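Acetyltransferase (Escherichia coli, PDB 7BYY) acetylates aminoacyl-tRNAs with acetyl-CoA as donor, probably including glycyl-tRNA, as the toxin of a toxin-antitoxin system. Local coordinates at residues V138-D143 with L153-L158. The protein carries 1 engineered substitution. Residues are numbered along the deposited sequence; the frame is centred on the assembly and turned at random.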
loop_
_atom_site.group_PDB
_atom_site.type_symbol
_atom_site.label_atom_id
_atom_site.label_comp_id
_atom_site.label_asym_id
_atom_site.label_seq_id
_atom_site.Cartn_x
_atom_site.Cartn_y
_atom_site.Cartn_z
ATOM N N VAL A 138 9.828 -1.603 4.697
ATOM C CA VAL A 138 9.565 -0.239 5.136
ATOM C C VAL A 138 10.778 0.621 4.813
ATOM O O VAL A 138 11.915 0.260 5.143
ATOM C CB VAL A 138 9.232 -0.177 6.638
ATOM C CG1 VAL A 138 9.197 1.268 7.114
ATOM C CG2 VAL A 138 7.904 -0.860 6.914
ATOM N N TYR A 139 10.532 1.754 4.166
ATOM C CA TYR A 139 11.561 2.718 3.816
ATOM C C TYR A 139 11.371 3.983 4.643
ATOM O O TYR A 139 10.246 4.352 4.992
ATOM C CB TYR A 139 11.507 3.042 2.317
ATOM C CG TYR A 139 12.406 4.176 1.881
ATOM C CD1 TYR A 139 11.933 5.483 1.827
ATOM C CD2 TYR A 139 13.721 3.941 1.509
ATOM C CE1 TYR A 139 12.746 6.522 1.427
ATOM C CE2 TYR A 139 14.543 4.976 1.104
ATOM C CZ TYR A 139 14.050 6.265 1.065
ATOM O OH TYR A 139 14.863 7.298 0.663
ATOM N N LEU A 140 12.478 4.646 4.967
ATOM C CA LEU A 140 12.407 5.897 5.708
ATOM C C LEU A 140 13.647 6.729 5.416
ATOM O O LEU A 140 14.649 6.236 4.895
ATOM C CB LEU A 140 12.254 5.656 7.217
ATOM C CG LEU A 140 13.287 4.822 7.979
ATOM C CD1 LEU A 140 14.480 5.658 8.411
ATOM C CD2 LEU A 140 12.621 4.198 9.192
ATOM N N ASP A 141 13.559 8.006 5.772
ATOM C CA ASP A 141 14.657 8.959 5.633
ATOM C C ASP A 141 14.959 9.486 7.033
ATOM O O ASP A 141 14.265 10.377 7.534
ATOM C CB ASP A 141 14.285 10.077 4.663
ATOM C CG ASP A 141 14.552 9.707 3.214
ATOM O OD1 ASP A 141 15.732 9.507 2.854
ATOM O OD2 ASP A 141 13.578 9.618 2.435
ATOM N N ALA A 142 15.994 8.938 7.665
ATOM C CA ALA A 142 16.232 9.143 9.088
ATOM C C ALA A 142 17.034 10.413 9.342
ATOM O O ALA A 142 18.092 10.620 8.741
ATOM C CB ALA A 142 16.964 7.941 9.685
ATOM N N ASP A 143 16.531 11.247 10.244
ATOM C CA ASP A 143 17.308 12.377 10.732
ATOM C C ASP A 143 18.548 11.863 11.461
ATOM O O ASP A 143 18.492 10.805 12.100
ATOM C CB ASP A 143 16.455 13.237 11.669
ATOM C CG ASP A 143 17.056 14.609 11.917
ATOM O OD1 ASP A 143 17.970 14.717 12.765
ATOM O OD2 ASP A 143 16.615 15.578 11.261
ATOM N N LEU A 153 17.004 -1.335 15.488
ATOM C CA LEU A 153 15.820 -2.179 15.413
ATOM C C LEU A 153 15.648 -2.793 14.026
ATOM O O LEU A 153 14.532 -3.130 13.625
ATOM C CB LEU A 153 14.574 -1.395 15.821
ATOM C CG LEU A 153 14.713 -0.656 17.154
ATOM C CD1 LEU A 153 13.784 0.531 17.213
ATOM C CD2 LEU A 153 14.459 -1.592 18.325
ATOM N N GLY A 154 16.747 -2.942 13.279
ATOM C CA GLY A 154 16.775 -3.741 12.066
ATOM C C GLY A 154 17.111 -2.962 10.809
ATOM O O GLY A 154 17.638 -3.541 9.852
ATOM N N PHE A 155 16.805 -1.666 10.784
ATOM C CA PHE A 155 16.970 -0.888 9.561
ATOM C C PHE A 155 18.439 -0.802 9.163
ATOM O O PHE A 155 19.312 -0.555 10.001
ATOM C CB PHE A 155 16.385 0.511 9.742
ATOM C CG PHE A 155 14.884 0.551 9.708
ATOM C CD1 PHE A 155 14.147 0.352 10.863
ATOM C CD2 PHE A 155 14.209 0.794 8.523
ATOM C CE1 PHE A 155 12.765 0.396 10.838
ATOM C CE2 PHE A 155 12.826 0.836 8.489
ATOM C CZ PHE A 155 12.103 0.638 9.649
ATOM N N VAL A 156 18.709 -1.017 7.879
ATOM C CA VAL A 156 20.050 -0.919 7.313
ATOM C C VAL A 156 20.124 0.353 6.479
ATOM O O VAL A 156 19.232 0.625 5.664
ATOM C CB VAL A 156 20.404 -2.162 6.475
ATOM C CG1 VAL A 156 19.268 -2.516 5.528
ATOM C CG2 VAL A 156 21.687 -1.931 5.697
ATOM N N GLN A 157 21.177 1.139 6.692
ATOM C CA GLN A 157 21.333 2.382 5.952
ATOM C C GLN A 157 21.773 2.095 4.521
ATOM O O GLN A 157 22.649 1.261 4.277
ATOM C CB GLN A 157 22.344 3.292 6.646
ATOM C CG GLN A 157 22.457 4.672 6.025
ATOM C CD GLN A 157 23.239 5.637 6.888
ATOM O OE1 GLN A 157 23.420 5.413 8.086
ATOM N NE2 GLN A 157 23.720 6.718 6.279
ATOM N N LEU A 158 21.158 2.795 3.571
ATOM C CA LEU A 158 21.430 2.578 2.156
ATOM C C LEU A 158 22.480 3.521 1.589
ATOM O O LEU A 158 23.145 3.169 0.608
ATOM C CB LEU A 158 20.137 2.719 1.343
ATOM C CG LEU A 158 19.002 1.776 1.754
ATOM C CD1 LEU A 158 17.643 2.366 1.395
ATOM C CD2 LEU A 158 19.184 0.405 1.116
#
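Val138 and Phe155 bring the backbones of 138-143 and 153-158 nearest each other, yet their CA atoms remain 8.7 Å apart, since strand 168-173 runs between the two in the sheet and no hydrogen bond joins them directly. What spans the gap is mainly side chain, a worked example of how second-neighbour strands meet over the one between them. Phe155 does most of the work. Its CG lies anti to its own carbonyl carbon (chi1 -75°), which sends the ring toward 138-143, with Leu172 of the middle strand touching it. There Leu140 lays a methyl over one face: CD2 sits 3.7 Å from the centroid of the Phe155 ring, 24° off the normal, a CH-pi contact displaced toward the rim carrying CE2 and CZ. In Leu140 a chi1 of 57°, which tucks CG between N and C of its own backbone, turns CD2 to the ring. The rim of the same ring faces Val138, whose CG1 lies in the ring plane, 3.9 Å from CE2 of Phe155. Close by, the carbonyl O of Val138 comes within 3.5 Å of Phe155 CE2, near the plane of the ring. A second, smaller touch occurs on the other face of the sheet, where Leu158 brings CD1 to the edge of the Tyr139 ring, 4.1 Å from CE2. Helix 114-132, through Phe122 and Val126, packs on Val138, while Tyr150 of helix 147-151 packs on Leu140, so the Phe155 cluster belongs to the core between these helices and the sheet of this GNAT fold. Across the two segments the chemistry is almost wholly apolar: methyls meet one ring over its face and both rings at their edges, while directional backbone bonding is left to the strand between, to which Val138 and Leu140 bond through Leu172 and Met170.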